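Local structure of E1 (3VX6) at residues K97-K102 and V259-E263; V175-I181 and C196-K202. The protein is the N-terminal domain of Atg7, the E1-like enzyme that activates Atg8 and Atg12 for the two ubiquitin-like conjugation systems of autophagy. All coordinates share one frame; numbering follows the deposited sequence.

Interaction 1 of 2, residues K97-K102 and V259-E263; sequences KIQFIK and VSGWE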
# COMPACT_ATOMS: atom_id res chain seq x y z
N LYS A 97 -10.04 -14.35 -5.18
CA LYS A 97 -9.49 -13.03 -4.88
C LYS A 97 -9.56 -12.65 -3.41
O LYS A 97 -8.65 -12.02 -2.90
CB LYS A 97 -10.17 -11.95 -5.72
CG LYS A 97 -9.72 -11.90 -7.18
CD LYS A 97 -10.45 -12.93 -8.00
CE LYS A 97 -9.90 -13.04 -9.41
NZ LYS A 97 -10.75 -13.96 -10.22
N ILE A 98 -10.64 -13.03 -2.73
CA ILE A 98 -10.80 -12.71 -1.32
C ILE A 98 -9.82 -13.47 -0.41
O ILE A 98 -9.23 -12.90 0.52
CB ILE A 98 -12.25 -12.97 -0.86
CG1 ILE A 98 -12.27 -13.38 0.61
CG2 ILE A 98 -12.90 -14.01 -1.74
CD1 ILE A 98 -13.63 -13.70 1.12
N GLN A 99 -9.66 -14.76 -0.67
CA GLN A 99 -8.74 -15.55 0.11
C GLN A 99 -7.32 -15.02 -0.12
O GLN A 99 -6.48 -15.00 0.79
CB GLN A 99 -8.82 -17.01 -0.31
CG GLN A 99 -7.87 -17.95 0.42
CD GLN A 99 -7.97 -17.82 1.93
OE1 GLN A 99 -9.07 -17.73 2.50
NE2 GLN A 99 -6.82 -17.81 2.60
N PHE A 100 -7.07 -14.58 -1.34
CA PHE A 100 -5.77 -14.07 -1.73
C PHE A 100 -5.42 -12.79 -1.00
O PHE A 100 -4.36 -12.69 -0.40
CB PHE A 100 -5.72 -13.83 -3.24
CG PHE A 100 -4.53 -13.06 -3.70
CD1 PHE A 100 -4.52 -11.66 -3.64
CD2 PHE A 100 -3.40 -13.71 -4.20
CE1 PHE A 100 -3.41 -10.93 -4.06
CE2 PHE A 100 -2.29 -13.00 -4.62
CZ PHE A 100 -2.29 -11.60 -4.55
N ILE A 101 -6.30 -11.81 -1.04
CA ILE A 101 -5.99 -10.57 -0.39
C ILE A 101 -6.00 -10.75 1.13
O ILE A 101 -5.28 -10.06 1.85
CB ILE A 101 -6.95 -9.45 -0.86
CG1 ILE A 101 -6.26 -8.10 -0.71
CG2 ILE A 101 -8.25 -9.51 -0.08
CD1 ILE A 101 -7.03 -6.97 -1.33
N LYS A 102 -6.78 -11.72 1.61
CA LYS A 102 -6.84 -11.99 3.04
C LYS A 102 -5.47 -12.44 3.54
O LYS A 102 -4.98 -11.98 4.57
CB LYS A 102 -7.86 -13.08 3.33
CG LYS A 102 -8.00 -13.41 4.80
CD LYS A 102 -8.72 -14.72 5.00
CE LYS A 102 -9.19 -14.91 6.45
NZ LYS A 102 -9.74 -16.28 6.69
N VAL A 259 -9.67 -8.02 5.17
CA VAL A 259 -8.82 -7.40 4.16
C VAL A 259 -9.53 -6.96 2.88
O VAL A 259 -10.42 -7.64 2.38
CB VAL A 259 -7.67 -8.34 3.76
CG1 VAL A 259 -6.59 -7.54 3.04
CG2 VAL A 259 -7.11 -9.05 4.98
N SER A 260 -9.13 -5.81 2.37
CA SER A 260 -9.67 -5.25 1.14
C SER A 260 -8.46 -4.62 0.46
O SER A 260 -7.33 -4.83 0.92
CB SER A 260 -10.72 -4.19 1.44
OG SER A 260 -10.18 -3.20 2.28
N GLY A 261 -8.66 -3.88 -0.62
CA GLY A 261 -7.53 -3.25 -1.29
C GLY A 261 -7.53 -3.43 -2.80
O GLY A 261 -6.77 -2.78 -3.51
N TRP A 262 -8.40 -4.33 -3.27
CA TRP A 262 -8.54 -4.62 -4.69
C TRP A 262 -9.02 -3.38 -5.43
O TRP A 262 -10.04 -2.81 -5.06
CB TRP A 262 -9.55 -5.75 -4.91
CG TRP A 262 -9.03 -7.12 -4.62
CD1 TRP A 262 -9.50 -7.99 -3.69
CD2 TRP A 262 -7.95 -7.78 -5.28
NE1 TRP A 262 -8.79 -9.17 -3.73
CE2 TRP A 262 -7.83 -9.07 -4.69
CE3 TRP A 262 -7.06 -7.42 -6.31
CZ2 TRP A 262 -6.87 -9.99 -5.11
CZ3 TRP A 262 -6.11 -8.34 -6.72
CH2 TRP A 262 -6.01 -9.61 -6.12
N GLU A 263 -8.30 -2.99 -6.47
CA GLU A 263 -8.67 -1.81 -7.25
C GLU A 263 -9.99 -2.02 -8.00
O GLU A 263 -10.20 -3.06 -8.63
CB GLU A 263 -7.55 -1.49 -8.22
CG GLU A 263 -7.72 -0.17 -8.93
CD GLU A 263 -6.50 0.21 -9.72
OE1 GLU A 263 -6.40 1.38 -10.15
OE2 GLU A 263 -5.64 -0.68 -9.91

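Interaction 2 of 2, residues V175-I181 and C196-K202; sequences VIIACVI and CEKVVFK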
# COMPACT_ATOMS: atom_id res chain seq x y z
N VAL A 175 12.07 6.62 4.13
CA VAL A 175 10.94 5.83 4.60
C VAL A 175 9.63 6.55 4.41
O VAL A 175 9.59 7.78 4.40
CB VAL A 175 11.07 5.45 6.08
CG1 VAL A 175 12.31 4.61 6.29
CG2 VAL A 175 11.11 6.70 6.93
N ILE A 176 8.55 5.78 4.25
CA ILE A 176 7.23 6.36 4.06
C ILE A 176 6.45 6.32 5.38
O ILE A 176 5.44 7.00 5.54
CB ILE A 176 6.49 5.67 2.85
CG1 ILE A 176 4.99 5.59 3.08
CG2 ILE A 176 7.05 4.28 2.61
CD1 ILE A 176 4.58 4.35 3.77
N ILE A 177 6.95 5.53 6.32
CA ILE A 177 6.35 5.42 7.65
C ILE A 177 7.47 5.42 8.70
O ILE A 177 8.48 4.73 8.56
CB ILE A 177 5.54 4.12 7.83
CG1 ILE A 177 4.30 4.12 6.95
CG2 ILE A 177 5.09 4.00 9.29
CD1 ILE A 177 3.46 2.86 7.10
N ALA A 178 7.29 6.22 9.74
CA ALA A 178 8.27 6.29 10.81
C ALA A 178 7.50 6.61 12.08
O ALA A 178 6.27 6.65 12.08
CB ALA A 178 9.30 7.38 10.52
N CYS A 179 8.22 6.80 13.18
CA CYS A 179 7.55 7.14 14.41
C CYS A 179 8.38 8.22 15.08
O CYS A 179 9.46 8.57 14.60
CB CYS A 179 7.40 5.92 15.33
SG CYS A 179 8.91 5.30 16.10
N VAL A 180 7.86 8.77 16.16
CA VAL A 180 8.57 9.81 16.86
C VAL A 180 8.77 9.37 18.30
O VAL A 180 7.84 8.88 18.94
CB VAL A 180 7.80 11.13 16.81
CG1 VAL A 180 8.70 12.27 17.25
CG2 VAL A 180 7.29 11.38 15.40
N ILE A 181 10.00 9.49 18.79
CA ILE A 181 10.33 9.11 20.16
C ILE A 181 11.14 10.24 20.77
O ILE A 181 12.31 10.46 20.42
CB ILE A 181 11.17 7.82 20.19
CG1 ILE A 181 10.41 6.69 19.50
CG2 ILE A 181 11.48 7.46 21.64
CD1 ILE A 181 11.02 5.34 19.72
N CYS A 196 6.82 5.15 21.28
CA CYS A 196 6.76 6.37 20.48
C CYS A 196 5.49 7.17 20.78
O CYS A 196 4.48 6.62 21.21
CB CYS A 196 6.78 6.03 18.99
SG CYS A 196 5.27 5.25 18.41
N GLU A 197 5.57 8.48 20.55
CA GLU A 197 4.44 9.38 20.79
C GLU A 197 3.49 9.26 19.63
O GLU A 197 2.29 9.47 19.77
CB GLU A 197 4.89 10.84 20.87
CG GLU A 197 5.79 11.19 22.02
CD GLU A 197 7.24 10.96 21.70
OE1 GLU A 197 7.76 11.64 20.77
OE2 GLU A 197 7.87 10.10 22.37
N LYS A 198 4.06 8.93 18.48
CA LYS A 198 3.27 8.80 17.27
C LYS A 198 4.01 8.19 16.11
O LYS A 198 5.20 7.92 16.18
CB LYS A 198 2.75 10.17 16.86
CG LYS A 198 3.78 11.27 16.81
CD LYS A 198 3.08 12.61 16.88
CE LYS A 198 4.05 13.77 16.76
NZ LYS A 198 3.38 15.06 17.05
N VAL A 199 3.25 7.96 15.05
CA VAL A 199 3.72 7.37 13.81
C VAL A 199 3.56 8.39 12.70
O VAL A 199 2.51 9.01 12.58
CB VAL A 199 2.90 6.12 13.47
CG1 VAL A 199 3.19 5.68 12.02
CG2 VAL A 199 3.23 5.02 14.46
N VAL A 200 4.60 8.57 11.90
CA VAL A 200 4.54 9.52 10.79
C VAL A 200 4.45 8.71 9.50
O VAL A 200 5.23 7.78 9.27
CB VAL A 200 5.77 10.46 10.79
CG1 VAL A 200 5.76 11.29 12.05
CG2 VAL A 200 7.05 9.68 10.72
N PHE A 201 3.48 9.06 8.67
CA PHE A 201 3.22 8.34 7.43
C PHE A 201 3.13 9.26 6.22
O PHE A 201 2.41 10.25 6.22
CB PHE A 201 1.91 7.56 7.62
CG PHE A 201 1.36 6.93 6.38
CD1 PHE A 201 -0.01 6.99 6.11
CD2 PHE A 201 2.17 6.24 5.50
CE1 PHE A 201 -0.55 6.38 4.99
CE2 PHE A 201 1.64 5.62 4.37
CZ PHE A 201 0.29 5.69 4.12
N LYS A 202 3.91 8.94 5.18
CA LYS A 202 3.85 9.71 3.95
C LYS A 202 2.64 9.10 3.26
O LYS A 202 2.73 8.10 2.54
CB LYS A 202 5.13 9.53 3.14
CG LYS A 202 6.25 10.45 3.64
CD LYS A 202 7.64 9.83 3.53
CE LYS A 202 8.68 10.83 4.02
NZ LYS A 202 10.07 10.35 3.89

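Interaction 1 of 2, residues K97-K102 and V259-E263
Trp262 meets the first turn of helix 97-114 with an indole N-H bond as well as with its ring. Its NE1 donates to Lys97 O at 3.0 Å (N-H...O angle 146°), with the oxygen close to the indole plane. Seen from the carbonyl, the donor stands 66° out of the peptide plane, and Ile101 N, making the helical bond, comes from the opposite face, so one oxygen serves both.

Apolar contacts flank the indole. Ile101 CD1 lies over one indole face, 3.7 Å from the centroid of the five-membered ring, a CH-pi contact, while Lys97 CG sits above the opposite face. With chi1 at -154°, Ile101 CG1 stands opposite the backbone N and comes 3.8 Å from Val259 CG1. The Phe100 ring approaches the indole benzo ring obliquely, Phe100 CD1 lying nearest to Trp262 CZ2. Replacing Trp262 by an alanine is likely to cost Lys97 O its second donor and to open a gap between Ile101 CD1 and Lys97 CG.

Gly261, at backbone angles suited to glycine, and Ser260 make backbone hydrogen bonds with Met142 and Ser144, respectively. Strand 260-262 thus joins strand 135-144 in a mixed sheet, while Phe100 reaches on to Tyr124 and Ile126 of strand 123-130.

Interaction 2 of 2, residues V175-I181 and C196-K202
Ala178 and Val200 form a hydrogen-bonded antiparallel pair, joined by Ala178 N to Val200 O at 2.6 Å and by Val200 N to Ala178 O, also at 2.6 Å. The first donor lies in the carbonyl plane of its acceptor, whereas the second stands 47° above it. Nearer the start of segment 196-202, Glu197 N donates to Val180 O at 2.8 Å.

The beta-branched and aromatic residues suit strands whose side chains are largely buried. On one face, Ile177 CG2 packs against Val199 CG1 at 3.7 Å, and Phe201 receives Ile176 CD1 at its ring edge. The other face carries Ala178, Val180 and Val200, where Val180 CG2 meets Val200 CG1 at 3.7 Å.

The side chain of Lys202 runs alongside Val175 and Ile176 of the adjoining segment. Lys202 CB lies 3.5 Å from Ile176 O, and CG, anti to the carbonyl carbon (chi1 -82°), stays near that same oxygen. A bend at chi2 then brings CD close to Val175 O and Ile176 CA. Lys202 CE passes Val175 O at 3.2 Å, and NZ ends in a 2.7 Å hydrogen bond to that oxygen, nearly in line with the carbonyl. The ammonium group also bonds Phe170 O and makes a cation-pi contact with the Phe170 ring, so a long, charged residue fits a buried place.

Helix 215-225 lies on the face bearing Ile177, Val199 and Phe201 and links strand 198-202 to its parallel neighbour 231-236, a beta-alpha-beta crossover within a mixed sheet otherwise paired antiparallel.

How the interactions relate
Interaction 2 is nested in sequence inside the loop closed by interaction 1, yet the two lie on opposite sides of the chain's centre, their own centres about 26 Å apart and their nearest atoms about 13 Å apart. They share no secondary-structure element, and their strands belong to different mixed sheets. Interaction 1 is partly buried and sets a helix against a short strand, relying on an indole that meets a phenylalanine ring and aliphatic carbons, with one hydrogen bond from a side chain. Interaction 2 is mostly buried and joins adjacent strands, so backbone hydrogen bonds dominate and side chains pack on both faces. Of its two lysines, the buried Lys202 is held by backbone oxygens, the partly exposed Lys198 by a salt bridge to Glu244.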